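Side-chain contacts in McyG protein (Microcystis aeruginosa PCC 7806, PDB 4R0M), which probably activates a phenylalanine-like substrate as its acyl-adenylate and loads it onto a peptidyl carrier domain at the start of microcystin assembly: residues A[60-65]-A[87-92]; A[101-104]-A[109-112]; A[120-125]-A[400-405]; A[197-202]-A[229-234]; A[470-475]-A[542-547]. All coordinates share one frame; numbering follows the deposited sequence.

How the interactions relate
Interactions 1 to 4 belong to the large N-terminal part of the adenylation fold; interaction 5 comes last along the chain, in the small C-terminal subdomain. Interactions 1 and 4 touch through Leu87 and Ile230, so helices 48-64, 80-93, 227-240 and 196-210 pack in succession. Interactions 2 and 3 use the beginning and the end of helix 111-122, their centres about 20 Å apart. Interaction 3 joins segments 275 residues apart, and interaction 4 is nested inside that loop. Interaction 5 sits about 46 Å, centre to centre, from interaction 1 and across the chain's centre, in the subdomain that moves as a unit in adenylate-forming enzymes of the ANL class.

Interaction 1 of 5, residues A[60-65]-A[87-92]; sequences NGLEQK and LWACFL
Leu62 meets Ala89 and Cys90 in a sparse helix-helix contact of the large N-terminal part of the ANL adenylation fold, where the last turn of helix 48-64 comes up to helix 80-93. One methyl does the touching. Leu62 CD1 stands 4.2 Å from Cys90 SG and 4.4 Å from Ala89 CB, so a single branch spans two consecutive positions of the opposite helix. All three residues are buried, and the contact is purely apolar and loose.

The torsions explain the reach. In Leu62 CG lies anti to the carbonyl carbon (chi1 -72°), and the CA-CB bond is already directed at helix 80-93. Cys90 has its SG likewise anti to its own carbonyl carbon (chi1 -65°), which brings the sulfur round to the methyl although CB leaves the helix at a slant to the partner. Ala89 CB, pointing at helix 48-64, offers its methyl to the same CD1 of Leu62.

Farther out, the same two helices continue their pairing through Ala89 on Ile58 and Leu92 on Ala55 and Leu59. On another side of helix 80-93, Trp88 and Phe91 pack on Ile235 of helix 227-240 and on Leu19 of helix 19-27. These two rings also meet each other: Phe91 CD2 lies 3.6 Å above the plane of the Trp88 indole, displaced toward its rim.

Interaction 2 of 5, residues A[101-104]-A[109-112]; sequences TVAP and ENSA
Ala103 and Ala112 bring their CA atoms to 5.0 Å, where the extended chain leaving strand 96-99 passes the N-terminus of helix 111-122. The strand-to-helix connection thus folds back on itself, in the part of the adenylation fold that carries the parallel sheet 96-99, 72-76, 128-130 and 152-154. A water closes the backbone gap: it donates to Thr101 O and to Ala112 O, linking the loop to the first turn of the helix.

Among the side chains, Ala112 CB packs on the loop, 3.7 Å from Ala103 CA and 3.8 Å from Ala103 CB. The small methyls let the two backbones run this close. Asn110, the N-cap residue, lies beside them. Its CG sits between the backbone N and the carbonyl carbon (chi1 65°), which turns the amide back over the helix start, and OD1 accepts a hydrogen bond from Val113 N while ND2 donates to Ser105 O. With both ends of the amide engaged, its rotation is fixed.

The Pro104 ring approaches this amide from the opposite direction, its CG 4.1 Å from Asn110 ND2. Thr101 is held from outside the pair, its OG1 hydrogen-bonded to Asp225 OD2, and the Thr101 side chain lies about 9 Å from the bound phenylalanyl-adenylate. The oxygen of the capping amide also touches the loop: Asn110 OD1 is 3.7 Å from Ala103 CB.

Interaction 3 of 5, residues A[120-125]-A[400-405]; sequences WKILDN and GYYNNN
Tyr402 reaches from its loop to Ile122 and Leu123 at the C-terminal end of helix 111-122, which closes in a Schellman motif. Within the adenylation fold the contact joins this helix end, beside strand 72-76 of the parallel sheet, to the loop between strand 388-394 and helix 405-411.

The apolar contacts all fall on the ring of Tyr402. Leu123 CD2 makes the closest, 3.6 Å from Tyr402 CE2, and extends to Tyr402 CZ; the leucine and the tyrosine cross obliquely. Ile122 CG2 comes in at the ring edge, near its plane, 4.0 Å from Tyr402 CD2, the two side chains running past each other in opposite directions. With CG anti to the backbone N (chi1 -176°), the ring extends toward helix 111-122. Ile122 O also lies in the plane of the ring, 4.0 Å from Tyr402 CE2, and the Asn403 amide covers part of one face from within the loop.

Backbone bonds shape the two ends. Asn125 N bonds Trp120 O, and a weak bond joins Asp124 N to Lys121 O, with Asp124 at positive phi as the C' residue. On the loop side, Tyr402 is tied through its backbone to Gly191, and Asn404 serves as N-cap of helix 405-411.

Lys72 touches both Leu123 and Tyr402, and Met188 touches Ile122. Within the terminating turn, Asn125 CA rests 3.5 Å above the indole plane of Trp120, toward its rim.

Interaction 4 of 5, residues A[197-202]-A[229-234]; sequences HNILSM and AIVFLG
Ile199, Met202, Val231 and Phe232 form a buried apolar contact between helices 196-210 and 227-240 of the adenylation domain, the latter widened here by a pi-type turn. The two short axes run roughly in the same direction, 33° apart, with a closest approach of 10.3 Å.

Val231 supplies the middle of the interface with one methyl. Its CG1, anti to the backbone N (chi1 -170°), meets Ile199 CG2 at 3.7 Å and the selenium of Met202 (a selenomethionine) at 4.1 Å. The Met202 chain bends at chi2 (-80°), passes Val231 and ends with CE 4.0 Å from Phe232 CD1.

On another side of its helix, Ser201 donates its backbone N to His197 O. The Ser201 hydroxyl oxygen lies over the centre of the His197 ring, whose stacking partner is Trp16.

The Phe232 side chain is about 4 Å from the bound phenylalanyl-adenylate and also meets the ring of Trp345, while Met202 packs on Ser341 and Trp345 of strand 341-345. The contact rests on dispersion and the burial of apolar surface, and through Phe232 this oily layer backs directly onto the ligand pocket.

Interaction 5 of 5, residues A[470-475]-A[542-547]; sequences FAVFDQ and DFEQGL
Val472 on the edge strand 468-474 and Glu544 near the end of helix 536-545 have the closest CA atoms of the pair, 8.6 Å apart, in a strand-on-helix contact of the small C-terminal subdomain of the adenylation enzyme.

Val472 is the centre of it. Its CG2 lies 3.8 Å from Phe543 CE2, and its CG1 is 4.1 Å from Phe543 CD2, so the two methyls sit against neighbouring atoms on one flank of the ring. Phe543 turns this flank to the strand because its CG is anti to the backbone N (chi1 170°). The approach of CG2 is oblique to the ring plane. Phe470, two residues earlier and on the same side of the strand, brings its CZ to 4.4 Å from Phe543 CB, which lies at the edge of the Phe470 ring.

Glu544, itself exposed, lies alongside. Extended beyond CG, its side chain runs past Val472 in the opposite direction and lays OE2 4.0 Å from Val472 CG1. This is plain van der Waals contact, with the carboxylate at the border of the apolar contact.

The turn that follows folds back on the helix, Leu547 N donating to Asp542 O at 2.7 Å, and includes a cis peptide before Gly546.

Strand 468-474 pairs antiparallel with 479-486, Phe470 with Ile483 and Val472 with Leu481. Helix 536-545 lies against that small sheet: its Leu539 and Lys540 touch Phe470, and Lys540 also touches Val472, while Phe543 also meets Tyr517 of strand 517-520 and Phe548 just beyond the helix.

Interaction 1 of 5, residues A[60-65]-A[87-92]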
# COMPACT_ATOMS: atom_id res chain seq x y z
N ASN A 60 -25.50 15.30 1.45
CA ASN A 60 -26.66 16.02 0.93
C ASN A 60 -26.40 16.56 -0.47
O ASN A 60 -27.27 16.52 -1.34
CB ASN A 60 -27.07 17.15 1.88
CG ASN A 60 -28.34 17.85 1.44
OD1 ASN A 60 -29.38 17.22 1.25
ND2 ASN A 60 -28.25 19.17 1.27
N GLY A 61 -25.18 17.07 -0.68
CA GLY A 61 -24.73 17.50 -2.00
C GLY A 61 -24.77 16.36 -3.01
O GLY A 61 -25.19 16.55 -4.15
N LEU A 62 -24.33 15.18 -2.57
CA LEU A 62 -24.37 13.98 -3.41
C LEU A 62 -25.81 13.61 -3.79
O LEU A 62 -26.10 13.38 -4.97
CB LEU A 62 -23.67 12.80 -2.73
CG LEU A 62 -22.14 12.84 -2.63
CD1 LEU A 62 -21.63 11.86 -1.59
CD2 LEU A 62 -21.49 12.57 -3.99
N GLU A 63 -26.69 13.56 -2.80
CA GLU A 63 -28.11 13.28 -3.00
C GLU A 63 -28.77 14.26 -3.98
O GLU A 63 -29.55 13.85 -4.84
CB GLU A 63 -28.87 13.28 -1.67
CG GLU A 63 -28.65 12.05 -0.81
CD GLU A 63 -29.46 12.08 0.48
OE1 GLU A 63 -29.32 13.05 1.26
OE2 GLU A 63 -30.24 11.14 0.72
N GLN A 64 -28.44 15.54 -3.85
CA GLN A 64 -28.99 16.59 -4.71
C GLN A 64 -28.53 16.47 -6.16
O GLN A 64 -29.20 16.97 -7.07
CB GLN A 64 -28.66 17.98 -4.16
CG GLN A 64 -29.58 18.43 -3.04
CD GLN A 64 -29.26 19.83 -2.53
OE1 GLN A 64 -28.58 20.61 -3.19
NE2 GLN A 64 -29.76 20.15 -1.34
N LYS A 65 -27.39 15.82 -6.38
CA LYS A 65 -26.89 15.56 -7.73
C LYS A 65 -27.46 14.28 -8.33
O LYS A 65 -27.14 13.91 -9.46
CB LYS A 65 -25.35 15.53 -7.76
CG LYS A 65 -24.68 16.85 -7.38
CD LYS A 65 -24.81 17.91 -8.47
CE LYS A 65 -24.62 19.30 -7.90
NZ LYS A 65 -24.48 20.34 -8.95
N LEU A 87 -15.25 10.49 1.71
CA LEU A 87 -15.29 9.04 1.89
C LEU A 87 -16.34 8.64 2.92
O LEU A 87 -17.13 7.72 2.69
CB LEU A 87 -13.91 8.51 2.30
CG LEU A 87 -13.75 7.00 2.51
CD1 LEU A 87 -13.51 6.29 1.18
CD2 LEU A 87 -12.61 6.72 3.48
N TRP A 88 -16.34 9.34 4.05
CA TRP A 88 -17.31 9.12 5.12
C TRP A 88 -18.70 9.55 4.74
O TRP A 88 -19.67 8.94 5.19
CB TRP A 88 -16.86 9.78 6.42
CG TRP A 88 -15.83 8.96 7.14
CD1 TRP A 88 -14.46 9.17 7.21
CD2 TRP A 88 -16.06 7.73 7.91
NE1 TRP A 88 -13.84 8.19 7.96
CE2 TRP A 88 -14.75 7.30 8.41
CE3 TRP A 88 -17.19 6.97 8.24
CZ2 TRP A 88 -14.59 6.16 9.18
CZ3 TRP A 88 -17.02 5.83 9.03
CH2 TRP A 88 -15.75 5.43 9.49
N ALA A 89 -18.80 10.58 3.91
CA ALA A 89 -20.09 10.98 3.35
C ALA A 89 -20.75 9.80 2.63
O ALA A 89 -21.92 9.51 2.86
CB ALA A 89 -19.92 12.15 2.40
N CYS A 90 -19.97 9.14 1.78
CA CYS A 90 -20.41 7.95 1.05
C CYS A 90 -20.78 6.81 2.00
O CYS A 90 -21.81 6.15 1.81
CB CYS A 90 -19.33 7.50 0.06
SG CYS A 90 -19.00 8.66 -1.28
N PHE A 91 -19.95 6.59 3.01
CA PHE A 91 -20.22 5.54 4.01
C PHE A 91 -21.57 5.74 4.69
O PHE A 91 -22.36 4.79 4.81
CB PHE A 91 -19.10 5.48 5.06
CG PHE A 91 -17.80 4.89 4.56
CD1 PHE A 91 -17.77 4.05 3.45
CD2 PHE A 91 -16.61 5.16 5.23
CE1 PHE A 91 -16.57 3.51 3.01
CE2 PHE A 91 -15.41 4.62 4.79
CZ PHE A 91 -15.39 3.79 3.67
N LEU A 92 -21.85 6.97 5.13
CA LEU A 92 -23.08 7.30 5.84
C LEU A 92 -24.34 7.15 4.98
O LEU A 92 -25.39 6.76 5.48
CB LEU A 92 -23.02 8.72 6.41
CG LEU A 92 -21.98 9.10 7.47
CD1 LEU A 92 -22.06 10.59 7.75
CD2 LEU A 92 -22.14 8.30 8.76

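Interaction 2 of 5, residues A[101-104]-A[109-112]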
# COMPACT_ATOMS: atom_id res chain seq x y z
N THR A 101 -6.01 6.08 -7.36
CA THR A 101 -4.79 6.89 -7.32
C THR A 101 -4.95 8.12 -8.21
O THR A 101 -5.42 8.02 -9.34
CB THR A 101 -3.57 6.07 -7.79
OG1 THR A 101 -3.45 4.89 -6.98
CG2 THR A 101 -2.27 6.88 -7.68
N VAL A 102 -4.58 9.27 -7.67
CA VAL A 102 -4.51 10.51 -8.43
C VAL A 102 -3.32 10.43 -9.39
O VAL A 102 -2.19 10.15 -8.96
CB VAL A 102 -4.41 11.74 -7.50
CG1 VAL A 102 -3.95 12.98 -8.26
CG2 VAL A 102 -5.74 11.99 -6.81
N ALA A 103 -3.58 10.65 -10.67
CA ALA A 103 -2.55 10.57 -11.71
C ALA A 103 -1.49 11.66 -11.54
O ALA A 103 -1.81 12.75 -11.06
CB ALA A 103 -3.19 10.66 -13.09
N PRO A 104 -0.23 11.36 -11.91
CA PRO A 104 0.84 12.37 -11.90
C PRO A 104 0.55 13.51 -12.89
O PRO A 104 0.95 14.65 -12.65
CB PRO A 104 2.09 11.59 -12.31
CG PRO A 104 1.60 10.32 -12.92
CD PRO A 104 0.29 10.02 -12.24
N GLU A 109 0.42 10.18 -21.01
CA GLU A 109 0.10 8.76 -20.91
C GLU A 109 0.70 8.13 -19.65
O GLU A 109 1.93 8.13 -19.47
CB GLU A 109 0.63 8.05 -22.16
CG GLU A 109 -0.16 6.84 -22.63
CD GLU A 109 0.20 6.43 -24.05
OE1 GLU A 109 0.91 5.42 -24.22
OE2 GLU A 109 -0.21 7.13 -25.00
N ASN A 110 -0.16 7.61 -18.78
CA ASN A 110 0.26 6.92 -17.55
C ASN A 110 -0.77 5.90 -17.06
O ASN A 110 -1.95 5.97 -17.42
CB ASN A 110 0.61 7.93 -16.44
CG ASN A 110 -0.59 8.73 -15.97
OD1 ASN A 110 -1.47 8.21 -15.28
ND2 ASN A 110 -0.63 10.00 -16.34
N SER A 111 -0.32 4.97 -16.22
CA SER A 111 -1.16 3.85 -15.77
C SER A 111 -2.35 4.29 -14.92
O SER A 111 -3.40 3.64 -14.94
CB SER A 111 -0.32 2.82 -15.02
OG SER A 111 0.21 3.37 -13.83
N ALA A 112 -2.19 5.38 -14.18
CA ALA A 112 -3.26 5.91 -13.32
C ALA A 112 -4.42 6.48 -14.13
O ALA A 112 -5.58 6.30 -13.76
CB ALA A 112 -2.71 6.94 -12.35
O HOH W 1 -6.04 5.74 -10.90

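Interaction 3 of 5, residues A[120-125]-A[400-405]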
# COMPACT_ATOMS: atom_id res chain seq x y z
N TRP A 120 -13.92 3.42 -14.66
CA TRP A 120 -15.08 4.22 -15.07
C TRP A 120 -15.98 3.47 -16.02
O TRP A 120 -17.20 3.54 -15.91
CB TRP A 120 -14.61 5.53 -15.69
CG TRP A 120 -15.70 6.48 -16.11
CD1 TRP A 120 -16.44 7.35 -15.30
CD2 TRP A 120 -16.19 6.73 -17.47
NE1 TRP A 120 -17.33 8.07 -16.05
CE2 TRP A 120 -17.24 7.75 -17.36
CE3 TRP A 120 -15.89 6.21 -18.73
CZ2 TRP A 120 -17.93 8.22 -18.47
CZ3 TRP A 120 -16.59 6.70 -19.84
CH2 TRP A 120 -17.59 7.68 -19.71
N LYS A 121 -15.38 2.75 -16.96
CA LYS A 121 -16.13 1.94 -17.92
C LYS A 121 -16.73 0.69 -17.27
O LYS A 121 -17.87 0.33 -17.57
CB LYS A 121 -15.24 1.56 -19.12
CG LYS A 121 -14.93 2.73 -20.04
CD LYS A 121 -13.81 2.42 -21.02
CE LYS A 121 -13.46 3.66 -21.85
NZ LYS A 121 -12.53 3.36 -22.97
N ILE A 122 -15.98 0.06 -16.39
CA ILE A 122 -16.45 -1.12 -15.65
C ILE A 122 -17.69 -0.81 -14.80
O ILE A 122 -18.59 -1.65 -14.68
CB ILE A 122 -15.32 -1.74 -14.79
CG1 ILE A 122 -14.26 -2.39 -15.69
CG2 ILE A 122 -15.86 -2.78 -13.81
CD1 ILE A 122 -12.92 -2.60 -15.03
N LEU A 123 -17.74 0.40 -14.24
CA LEU A 123 -18.80 0.80 -13.31
C LEU A 123 -19.97 1.56 -13.96
O LEU A 123 -20.77 2.18 -13.26
CB LEU A 123 -18.21 1.63 -12.16
CG LEU A 123 -17.16 1.02 -11.24
CD1 LEU A 123 -16.73 2.04 -10.21
CD2 LEU A 123 -17.67 -0.24 -10.57
N ASP A 124 -20.05 1.50 -15.29
CA ASP A 124 -21.11 2.15 -16.07
C ASP A 124 -21.22 3.66 -15.83
O ASP A 124 -22.26 4.17 -15.40
CB ASP A 124 -22.47 1.46 -15.86
CG ASP A 124 -22.49 0.02 -16.37
OD1 ASP A 124 -21.99 -0.24 -17.49
OD2 ASP A 124 -23.02 -0.86 -15.65
N ASN A 125 -20.12 4.37 -16.11
CA ASN A 125 -20.08 5.85 -16.09
C ASN A 125 -20.51 6.51 -14.77
O ASN A 125 -21.44 7.32 -14.76
CB ASN A 125 -20.90 6.43 -17.26
CG ASN A 125 -20.50 5.87 -18.61
OD1 ASN A 125 -19.86 4.82 -18.71
ND2 ASN A 125 -20.88 6.58 -19.68
N GLY A 400 -15.50 -11.74 -2.75
CA GLY A 400 -15.41 -11.79 -4.21
C GLY A 400 -15.11 -10.46 -4.88
O GLY A 400 -15.32 -9.39 -4.30
N TYR A 401 -14.62 -10.54 -6.12
CA TYR A 401 -14.34 -9.35 -6.93
C TYR A 401 -15.59 -8.87 -7.66
O TYR A 401 -16.54 -9.63 -7.84
CB TYR A 401 -13.22 -9.64 -7.94
CG TYR A 401 -11.89 -9.99 -7.32
CD1 TYR A 401 -10.96 -9.00 -7.01
CD2 TYR A 401 -11.55 -11.32 -7.05
CE1 TYR A 401 -9.74 -9.31 -6.45
CE2 TYR A 401 -10.33 -11.64 -6.48
CZ TYR A 401 -9.43 -10.64 -6.19
OH TYR A 401 -8.21 -10.96 -5.62
N TYR A 402 -15.58 -7.60 -8.07
CA TYR A 402 -16.71 -7.00 -8.76
C TYR A 402 -16.80 -7.47 -10.21
O TYR A 402 -15.84 -7.36 -10.97
CB TYR A 402 -16.61 -5.47 -8.70
CG TYR A 402 -17.79 -4.75 -9.32
CD1 TYR A 402 -18.98 -4.59 -8.61
CD2 TYR A 402 -17.72 -4.23 -10.61
CE1 TYR A 402 -20.06 -3.93 -9.17
CE2 TYR A 402 -18.79 -3.57 -11.18
CZ TYR A 402 -19.96 -3.43 -10.46
OH TYR A 402 -21.04 -2.78 -11.01
N ASN A 403 -17.98 -7.99 -10.58
CA ASN A 403 -18.29 -8.43 -11.95
C ASN A 403 -17.19 -9.26 -12.63
O ASN A 403 -16.76 -8.94 -13.74
CB ASN A 403 -18.69 -7.23 -12.83
CG ASN A 403 -20.08 -6.71 -12.52
OD1 ASN A 403 -20.77 -7.22 -11.63
ND2 ASN A 403 -20.50 -5.69 -13.26
N ASN A 404 -16.74 -10.31 -11.94
CA ASN A 404 -15.65 -11.13 -12.44
C ASN A 404 -15.74 -12.57 -11.93
O ASN A 404 -14.94 -13.00 -11.09
CB ASN A 404 -14.30 -10.50 -12.06
CG ASN A 404 -13.21 -10.78 -13.07
OD1 ASN A 404 -13.22 -11.80 -13.77
ND2 ASN A 404 -12.25 -9.86 -13.16
N ASN A 405 -16.72 -13.31 -12.45
CA ASN A 405 -16.97 -14.70 -12.05
C ASN A 405 -15.81 -15.64 -12.39
O ASN A 405 -15.50 -16.56 -11.63
CB ASN A 405 -18.26 -15.23 -12.70
CG ASN A 405 -19.48 -14.40 -12.33
OD1 ASN A 405 -19.72 -14.10 -11.16
ND2 ASN A 405 -20.27 -14.04 -13.34

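Interaction 4 of 5, residues A[197-202]-A[229-234]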
# COMPACT_ATOMS: atom_id res chain seq x y z
N HIS A 197 -18.73 -5.47 7.53
CA HIS A 197 -18.32 -6.61 8.35
C HIS A 197 -16.91 -7.03 8.08
O HIS A 197 -16.19 -7.41 9.01
CB HIS A 197 -19.29 -7.78 8.18
CG HIS A 197 -19.10 -8.87 9.21
ND1 HIS A 197 -19.35 -8.69 10.52
CD2 HIS A 197 -18.68 -10.19 9.07
CE1 HIS A 197 -19.10 -9.83 11.19
NE2 HIS A 197 -18.69 -10.75 10.30
N ASN A 198 -16.49 -6.98 6.81
CA ASN A 198 -15.09 -7.22 6.44
C ASN A 198 -14.15 -6.27 7.18
O ASN A 198 -13.22 -6.71 7.86
CB ASN A 198 -14.87 -7.04 4.92
CG ASN A 198 -15.41 -8.20 4.09
OD1 ASN A 198 -15.88 -8.00 2.96
ND2 ASN A 198 -15.35 -9.41 4.63
N ILE A 199 -14.42 -4.98 7.04
CA ILE A 199 -13.56 -3.92 7.59
C ILE A 199 -13.52 -3.95 9.12
O ILE A 199 -12.44 -3.94 9.72
CB ILE A 199 -14.01 -2.53 7.07
CG1 ILE A 199 -13.83 -2.45 5.55
CG2 ILE A 199 -13.23 -1.41 7.75
CD1 ILE A 199 -14.69 -1.40 4.87
N LEU A 200 -14.69 -4.01 9.74
CA LEU A 200 -14.79 -3.96 11.20
C LEU A 200 -14.34 -5.24 11.89
O LEU A 200 -13.98 -5.22 13.07
CB LEU A 200 -16.20 -3.54 11.64
CG LEU A 200 -16.56 -2.12 11.17
CD1 LEU A 200 -18.00 -1.78 11.51
CD2 LEU A 200 -15.60 -1.08 11.73
N SER A 201 -14.33 -6.34 11.14
CA SER A 201 -13.76 -7.60 11.62
C SER A 201 -12.22 -7.56 11.62
O SER A 201 -11.58 -8.24 12.43
CB SER A 201 -14.28 -8.77 10.80
OG SER A 201 -15.67 -8.94 10.97
N MSE A 202 -11.61 -6.76 10.77
CA MSE A 202 -10.19 -6.56 10.79
C MSE A 202 -9.89 -5.66 11.93
O MSE A 202 -8.98 -5.93 12.67
CB MSE A 202 -9.75 -5.98 9.44
CG MSE A 202 -8.28 -5.60 9.34
SE MSE A 202 -7.81 -3.90 10.14
CE MSE A 202 -5.92 -4.02 10.21
N ALA A 229 -4.21 3.02 4.37
CA ALA A 229 -4.52 4.37 4.82
C ALA A 229 -6.00 4.53 5.15
O ALA A 229 -6.36 5.26 6.07
CB ALA A 229 -4.09 5.39 3.78
N ILE A 230 -6.86 3.84 4.40
CA ILE A 230 -8.31 3.91 4.61
C ILE A 230 -8.72 3.15 5.88
O ILE A 230 -9.52 3.65 6.67
CB ILE A 230 -9.08 3.33 3.41
CG1 ILE A 230 -8.85 4.19 2.17
CG2 ILE A 230 -10.58 3.24 3.71
CD1 ILE A 230 -9.21 3.51 0.86
N VAL A 231 -8.17 1.96 6.05
CA VAL A 231 -8.63 1.05 7.08
C VAL A 231 -7.75 1.07 8.33
O VAL A 231 -8.19 1.56 9.38
CB VAL A 231 -8.80 -0.39 6.53
CG1 VAL A 231 -9.51 -1.27 7.53
CG2 VAL A 231 -9.59 -0.37 5.23
N PHE A 232 -6.52 0.58 8.22
CA PHE A 232 -5.62 0.44 9.37
C PHE A 232 -5.31 1.77 10.06
O PHE A 232 -5.24 1.83 11.29
CB PHE A 232 -4.32 -0.28 8.96
CG PHE A 232 -3.28 -0.36 10.06
CD1 PHE A 232 -3.58 -0.93 11.29
CD2 PHE A 232 -2.00 0.13 9.85
CE1 PHE A 232 -2.63 -1.00 12.30
CE2 PHE A 232 -1.04 0.06 10.84
CZ PHE A 232 -1.35 -0.51 12.07
N LEU A 233 -5.13 2.83 9.28
CA LEU A 233 -4.80 4.14 9.83
C LEU A 233 -5.88 5.18 9.55
O LEU A 233 -5.63 6.39 9.56
CB LEU A 233 -3.43 4.61 9.34
CG LEU A 233 -2.24 3.72 9.71
CD1 LEU A 233 -0.97 4.16 9.00
CD2 LEU A 233 -2.02 3.65 11.22
N GLY A 234 -7.10 4.69 9.31
CA GLY A 234 -8.26 5.55 9.10
C GLY A 234 -9.42 5.06 9.94
O GLY A 234 -9.66 5.55 11.04

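Interaction 5 of 5, residues A[470-475]-A[542-547]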
# COMPACT_ATOMS: atom_id res chain seq x y z
N PHE A 470 14.37 -9.06 -11.65
CA PHE A 470 13.49 -10.10 -12.17
C PHE A 470 14.19 -10.96 -13.21
O PHE A 470 15.21 -10.55 -13.77
CB PHE A 470 12.20 -9.49 -12.74
CG PHE A 470 12.43 -8.50 -13.85
CD1 PHE A 470 12.64 -7.16 -13.56
CD2 PHE A 470 12.43 -8.91 -15.18
CE1 PHE A 470 12.85 -6.24 -14.57
CE2 PHE A 470 12.65 -7.99 -16.20
CZ PHE A 470 12.85 -6.66 -15.89
N ALA A 471 13.63 -12.14 -13.47
CA ALA A 471 14.22 -13.09 -14.41
C ALA A 471 13.32 -13.37 -15.61
O ALA A 471 12.13 -13.67 -15.45
CB ALA A 471 14.57 -14.39 -13.69
N VAL A 472 13.89 -13.27 -16.81
CA VAL A 472 13.20 -13.68 -18.04
C VAL A 472 13.91 -14.88 -18.67
O VAL A 472 15.11 -15.09 -18.46
CB VAL A 472 13.06 -12.53 -19.07
CG1 VAL A 472 12.56 -11.25 -18.41
CG2 VAL A 472 14.36 -12.29 -19.83
N PHE A 473 13.16 -15.67 -19.43
CA PHE A 473 13.73 -16.79 -20.17
C PHE A 473 14.09 -16.37 -21.59
O PHE A 473 13.23 -15.91 -22.35
CB PHE A 473 12.77 -17.98 -20.18
CG PHE A 473 13.35 -19.22 -20.81
CD1 PHE A 473 14.32 -19.97 -20.14
CD2 PHE A 473 12.91 -19.65 -22.06
CE1 PHE A 473 14.85 -21.12 -20.71
CE2 PHE A 473 13.44 -20.80 -22.63
CZ PHE A 473 14.41 -21.54 -21.96
N ASP A 474 15.37 -16.50 -21.94
CA ASP A 474 15.84 -16.18 -23.28
C ASP A 474 15.68 -17.39 -24.19
O ASP A 474 16.29 -18.44 -23.97
CB ASP A 474 17.30 -15.71 -23.25
CG ASP A 474 17.80 -15.24 -24.61
OD1 ASP A 474 16.98 -14.80 -25.45
OD2 ASP A 474 19.03 -15.31 -24.84
N GLN A 475 14.83 -17.24 -25.21
CA GLN A 475 14.50 -18.33 -26.13
C GLN A 475 15.67 -18.68 -27.06
O GLN A 475 15.95 -19.86 -27.29
CB GLN A 475 13.24 -17.98 -26.94
CG GLN A 475 12.72 -19.09 -27.85
CD GLN A 475 12.24 -20.33 -27.11
OE1 GLN A 475 11.93 -20.28 -25.91
NE2 GLN A 475 12.16 -21.45 -27.82
N ASP A 542 7.77 -4.26 -20.27
CA ASP A 542 8.52 -3.16 -20.90
C ASP A 542 9.83 -3.65 -21.54
O ASP A 542 10.14 -3.28 -22.68
CB ASP A 542 8.82 -2.04 -19.90
CG ASP A 542 7.60 -1.18 -19.58
OD1 ASP A 542 6.61 -1.20 -20.34
OD2 ASP A 542 7.64 -0.47 -18.55
N PHE A 543 10.57 -4.48 -20.81
CA PHE A 543 11.81 -5.07 -21.29
C PHE A 543 11.59 -5.98 -22.51
O PHE A 543 12.38 -5.97 -23.46
CB PHE A 543 12.51 -5.84 -20.16
CG PHE A 543 13.67 -6.68 -20.61
CD1 PHE A 543 14.93 -6.11 -20.79
CD2 PHE A 543 13.52 -8.04 -20.84
CE1 PHE A 543 16.01 -6.88 -21.20
CE2 PHE A 543 14.59 -8.82 -21.26
CZ PHE A 543 15.83 -8.24 -21.44
N GLU A 544 10.52 -6.77 -22.46
CA GLU A 544 10.23 -7.75 -23.52
C GLU A 544 9.61 -7.14 -24.78
O GLU A 544 9.31 -7.86 -25.73
CB GLU A 544 9.33 -8.86 -22.97
CG GLU A 544 10.01 -9.77 -21.95
CD GLU A 544 9.05 -10.75 -21.28
OE1 GLU A 544 7.85 -10.43 -21.15
OE2 GLU A 544 9.51 -11.84 -20.87
N GLN A 545 9.44 -5.82 -24.80
CA GLN A 545 8.84 -5.13 -25.95
C GLN A 545 9.78 -4.97 -27.16
O GLN A 545 9.45 -5.42 -28.25
CB GLN A 545 8.19 -3.79 -25.57
CG GLN A 545 7.25 -3.83 -24.36
CD GLN A 545 5.99 -4.65 -24.56
OE1 GLN A 545 6.02 -5.75 -25.10
NE2 GLN A 545 4.86 -4.11 -24.10
N GLY A 546 10.95 -4.35 -26.99
CA GLY A 546 11.47 -3.85 -25.73
C GLY A 546 11.64 -2.35 -25.71
O GLY A 546 12.22 -1.76 -26.63
N LEU A 547 11.13 -1.73 -24.64
CA LEU A 547 11.18 -0.29 -24.45
C LEU A 547 12.61 0.22 -24.22
O LEU A 547 12.92 1.38 -24.51
CB LEU A 547 10.27 0.10 -23.28
CG LEU A 547 9.86 1.56 -23.08
CD1 LEU A 547 8.95 2.04 -24.20
CD2 LEU A 547 9.17 1.73 -21.73